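Local atomic coordinates of putative sugar ABC transport system, substrate-binding protein (Bordetella parapertussis, PDB entry 5IX8), a protein that probably binds a carbohydrate as the periplasmic solute-binding component of an ABC transport system. Residues G32-V46 against G254-I266. Residues are numbered along the deposited sequence; the frame is centred on the assembly and turned at random.
Sequences GIAYGIVDEARRSNV and GVIMGRLIVQYAI
Gly36 and Gly258 meet where helices 32-43 and 254-266 cross at -42°, their CA atoms 4.1 Å apart. With Gly32 and Gly254 they put no side chain between the two backbones, while Ile33, Tyr35 and Val255 flank them; the axes come to 6.3 Å and the backbones touch through CA-H...O contacts, such as Gly36 CA to Val255 O at 3.4 Å. Arg259 then reaches over helix 32-43 as a knob among Gly36, Asp39, Glu40 and Arg43. Its chain, extended from CG to NE, carries NH1 and NH2 end-on to one oxygen, Asp39 OD2, which lies in the guanidinium plane 2.8 Å from NH1; the carboxylate stands 81° to that plane. Arg43 takes the same oxygen side-on through NE and NH2. Glu40, bent at chi2 (69°), lays its CG against Val262 CB and divides its carboxylate: OE1 receives Arg259 NH1 at 2.9 Å and also pairs with Arg2, while OE2 offers its anti lone pair to Gln263 NE2 at 3.0 Å. Gln263 OE1 is held by Ile10 N, and a water links NE2, weakly, to Ser44 OG. Beneath, Ile37 and Val262 pack onto strand 17-22, and Ile261 onto 101-105, so both helices cover one face of the lobe's parallel sheet. Four N-H groups converging on Asp39 OD2 probably keep that carboxylate ionised; bound by both Arg43 and Arg259, it probably offsets their closeness, with Glu40 adding negative charge beside Arg259, so a charged network beside the glycine contact probably helps join the helices.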
# COMPACT_ATOMS: atom_id res chain seq x y z
N GLY A 32 -2.33 1.61 9.22
CA GLY A 32 -3.74 1.87 8.92
C GLY A 32 -4.55 0.60 8.71
O GLY A 32 -5.67 0.46 9.22
N ILE A 33 -4.03 -0.33 7.92
CA ILE A 33 -4.73 -1.59 7.74
C ILE A 33 -4.97 -2.27 9.08
O ILE A 33 -6.09 -2.70 9.40
CB ILE A 33 -3.96 -2.51 6.78
CG1 ILE A 33 -3.84 -1.86 5.41
CG2 ILE A 33 -4.64 -3.88 6.75
CD1 ILE A 33 -2.97 -2.66 4.47
N ALA A 34 -3.92 -2.33 9.91
CA ALA A 34 -4.04 -2.96 11.23
C ALA A 34 -5.07 -2.25 12.10
O ALA A 34 -5.91 -2.91 12.72
CB ALA A 34 -2.69 -3.01 11.94
N TYR A 35 -5.05 -0.91 12.11
CA TYR A 35 -6.06 -0.14 12.84
C TYR A 35 -7.47 -0.44 12.31
O TYR A 35 -8.42 -0.64 13.09
CB TYR A 35 -5.78 1.36 12.76
CG TYR A 35 -6.95 2.13 13.30
CD1 TYR A 35 -7.20 2.15 14.67
CD2 TYR A 35 -7.84 2.79 12.44
CE1 TYR A 35 -8.33 2.80 15.16
CE2 TYR A 35 -8.96 3.44 12.93
CZ TYR A 35 -9.18 3.46 14.31
OH TYR A 35 -10.27 4.12 14.85
N GLY A 36 -7.64 -0.44 10.98
CA GLY A 36 -8.97 -0.70 10.42
C GLY A 36 -9.48 -2.06 10.81
O GLY A 36 -10.66 -2.23 11.14
N ILE A 37 -8.59 -3.06 10.81
CA ILE A 37 -9.01 -4.40 11.24
C ILE A 37 -9.43 -4.40 12.71
O ILE A 37 -10.49 -4.92 13.08
CB ILE A 37 -7.89 -5.42 10.98
CG1 ILE A 37 -7.69 -5.59 9.46
CG2 ILE A 37 -8.25 -6.76 11.62
CD1 ILE A 37 -6.49 -6.50 9.13
N VAL A 38 -8.56 -3.86 13.57
CA VAL A 38 -8.82 -3.90 15.02
C VAL A 38 -10.08 -3.10 15.37
O VAL A 38 -10.95 -3.56 16.13
CB VAL A 38 -7.59 -3.37 15.76
CG1 VAL A 38 -7.94 -3.12 17.24
CG2 VAL A 38 -6.46 -4.36 15.62
N ASP A 39 -10.20 -1.90 14.82
CA ASP A 39 -11.36 -1.10 15.17
C ASP A 39 -12.65 -1.65 14.57
O ASP A 39 -13.71 -1.58 15.20
CB ASP A 39 -11.16 0.35 14.73
CG ASP A 39 -12.27 1.21 15.22
OD1 ASP A 39 -12.34 1.40 16.46
OD2 ASP A 39 -13.10 1.66 14.39
N GLU A 40 -12.60 -2.19 13.36
CA GLU A 40 -13.81 -2.79 12.83
C GLU A 40 -14.17 -4.06 13.59
O GLU A 40 -15.35 -4.36 13.79
CB GLU A 40 -13.65 -3.07 11.33
CG GLU A 40 -14.99 -3.36 10.67
CD GLU A 40 -15.91 -2.15 10.60
OE1 GLU A 40 -15.46 -0.98 10.78
OE2 GLU A 40 -17.10 -2.36 10.30
N ALA A 41 -13.16 -4.82 14.04
CA ALA A 41 -13.47 -6.06 14.75
C ALA A 41 -14.24 -5.79 16.03
O ALA A 41 -15.16 -6.55 16.38
CB ALA A 41 -12.20 -6.85 15.06
N ARG A 42 -13.87 -4.73 16.76
CA ARG A 42 -14.57 -4.45 18.02
C ARG A 42 -15.97 -3.88 17.78
O ARG A 42 -16.75 -3.78 18.73
CB ARG A 42 -13.73 -3.53 18.89
CG ARG A 42 -13.56 -2.14 18.29
CD ARG A 42 -12.65 -1.25 19.14
NE ARG A 42 -13.34 -0.69 20.32
CZ ARG A 42 -14.04 0.46 20.30
NH1 ARG A 42 -14.12 1.17 19.17
NH2 ARG A 42 -14.64 0.89 21.40
N ARG A 43 -16.28 -3.49 16.54
CA ARG A 43 -17.63 -3.12 16.17
C ARG A 43 -18.45 -4.31 15.72
O ARG A 43 -19.68 -4.21 15.58
CB ARG A 43 -17.58 -2.09 15.04
CG ARG A 43 -16.88 -0.83 15.45
CD ARG A 43 -16.71 0.01 14.21
NE ARG A 43 -15.99 1.26 14.41
CZ ARG A 43 -16.52 2.47 14.31
NH1 ARG A 43 -17.81 2.62 14.04
NH2 ARG A 43 -15.74 3.53 14.44
N SER A 44 -17.80 -5.46 15.52
CA SER A 44 -18.40 -6.51 14.71
C SER A 44 -18.32 -7.89 15.34
O SER A 44 -18.56 -8.88 14.64
CB SER A 44 -17.72 -6.56 13.33
OG SER A 44 -17.75 -5.28 12.69
N ASN A 45 -17.95 -8.00 16.63
CA ASN A 45 -17.84 -9.29 17.33
C ASN A 45 -16.81 -10.22 16.67
O ASN A 45 -17.04 -11.43 16.52
CB ASN A 45 -19.19 -9.98 17.44
CG ASN A 45 -19.13 -11.18 18.38
OD1 ASN A 45 -18.45 -11.12 19.43
ND2 ASN A 45 -19.82 -12.27 18.02
N VAL A 46 -15.68 -9.66 16.27
CA VAL A 46 -14.58 -10.42 15.68
C VAL A 46 -13.39 -10.28 16.61
O VAL A 46 -13.15 -9.19 17.16
CB VAL A 46 -14.24 -9.92 14.26
CG1 VAL A 46 -12.93 -10.53 13.77
CG2 VAL A 46 -15.41 -10.30 13.31
N GLY A 254 -5.47 2.75 3.95
CA GLY A 254 -5.27 1.50 4.67
C GLY A 254 -6.40 1.22 5.65
O GLY A 254 -6.76 0.07 5.86
N VAL A 255 -6.92 2.28 6.29
CA VAL A 255 -7.92 2.08 7.33
C VAL A 255 -9.16 1.45 6.73
O VAL A 255 -9.67 0.46 7.25
CB VAL A 255 -8.26 3.41 8.03
CG1 VAL A 255 -9.46 3.23 8.96
CG2 VAL A 255 -7.06 3.93 8.82
N ILE A 256 -9.64 1.98 5.60
CA ILE A 256 -10.85 1.38 5.03
C ILE A 256 -10.56 -0.05 4.53
O ILE A 256 -11.44 -0.93 4.61
CB ILE A 256 -11.51 2.28 3.96
CG1 ILE A 256 -12.94 1.76 3.69
CG2 ILE A 256 -10.71 2.31 2.66
CD1 ILE A 256 -13.80 2.66 2.85
N MSE A 257 -9.33 -0.32 4.07
CA MSE A 257 -9.02 -1.68 3.62
C MSE A 257 -9.14 -2.65 4.77
O MSE A 257 -9.70 -3.74 4.61
CB MSE A 257 -7.61 -1.77 3.04
CG MSE A 257 -7.41 -0.98 1.77
SE MSE A 257 -5.51 -1.12 1.19
CE MSE A 257 -5.50 0.50 0.15
N GLY A 258 -8.66 -2.23 5.95
CA GLY A 258 -8.77 -3.08 7.13
C GLY A 258 -10.21 -3.33 7.53
O GLY A 258 -10.58 -4.45 7.87
N ARG A 259 -11.04 -2.27 7.52
CA ARG A 259 -12.45 -2.45 7.84
C ARG A 259 -13.11 -3.40 6.87
O ARG A 259 -13.93 -4.25 7.26
CB ARG A 259 -13.18 -1.11 7.83
CG ARG A 259 -12.63 -0.09 8.80
CD ARG A 259 -13.64 1.07 8.93
NE ARG A 259 -13.12 2.12 9.79
CZ ARG A 259 -13.06 2.02 11.11
NH1 ARG A 259 -13.54 0.94 11.75
NH2 ARG A 259 -12.52 3.02 11.80
N LEU A 260 -12.82 -3.22 5.58
CA LEU A 260 -13.40 -4.10 4.58
C LEU A 260 -12.96 -5.54 4.77
O LEU A 260 -13.75 -6.45 4.58
CB LEU A 260 -13.04 -3.61 3.18
CG LEU A 260 -13.67 -2.28 2.80
CD1 LEU A 260 -13.03 -1.74 1.52
CD2 LEU A 260 -15.20 -2.41 2.63
N ILE A 261 -11.71 -5.77 5.14
CA ILE A 261 -11.28 -7.15 5.39
C ILE A 261 -12.17 -7.83 6.43
O ILE A 261 -12.58 -8.99 6.27
CB ILE A 261 -9.79 -7.16 5.79
CG1 ILE A 261 -8.94 -6.93 4.51
CG2 ILE A 261 -9.42 -8.46 6.50
CD1 ILE A 261 -7.50 -6.49 4.80
N VAL A 262 -12.48 -7.12 7.51
CA VAL A 262 -13.35 -7.69 8.54
C VAL A 262 -14.75 -7.96 7.98
O VAL A 262 -15.34 -9.03 8.21
CB VAL A 262 -13.40 -6.76 9.76
CG1 VAL A 262 -14.46 -7.21 10.77
CG2 VAL A 262 -12.02 -6.71 10.41
N GLN A 263 -15.32 -6.98 7.26
CA GLN A 263 -16.69 -7.16 6.77
C GLN A 263 -16.77 -8.27 5.73
O GLN A 263 -17.78 -8.99 5.67
CB GLN A 263 -17.22 -5.84 6.21
CG GLN A 263 -17.47 -4.81 7.33
CD GLN A 263 -18.60 -5.25 8.24
OE1 GLN A 263 -19.49 -5.97 7.81
NE2 GLN A 263 -18.57 -4.83 9.50
N TYR A 264 -15.73 -8.41 4.90
CA TYR A 264 -15.71 -9.50 3.92
C TYR A 264 -15.52 -10.84 4.61
O TYR A 264 -16.16 -11.84 4.22
CB TYR A 264 -14.57 -9.28 2.90
CG TYR A 264 -14.87 -8.33 1.74
CD1 TYR A 264 -15.27 -7.01 1.98
CD2 TYR A 264 -14.73 -8.77 0.42
CE1 TYR A 264 -15.55 -6.16 0.92
CE2 TYR A 264 -14.99 -7.92 -0.66
CZ TYR A 264 -15.41 -6.63 -0.41
OH TYR A 264 -15.67 -5.79 -1.47
N ALA A 265 -14.64 -10.89 5.62
CA ALA A 265 -14.38 -12.16 6.32
C ALA A 265 -15.65 -12.68 7.01
O ALA A 265 -15.90 -13.90 7.00
CB ALA A 265 -13.25 -12.00 7.34
N ILE A 266 -16.44 -11.79 7.63
CA ILE A 266 -17.66 -12.27 8.30
C ILE A 266 -18.58 -12.93 7.30
O ILE A 266 -19.16 -14.00 7.56
CB ILE A 266 -18.38 -11.12 9.02
CG1 ILE A 266 -17.55 -10.56 10.17
CG2 ILE A 266 -19.73 -11.59 9.57
CD1 ILE A 266 -18.04 -9.20 10.67
O HOH W 1 -20.02 -3.92 11.91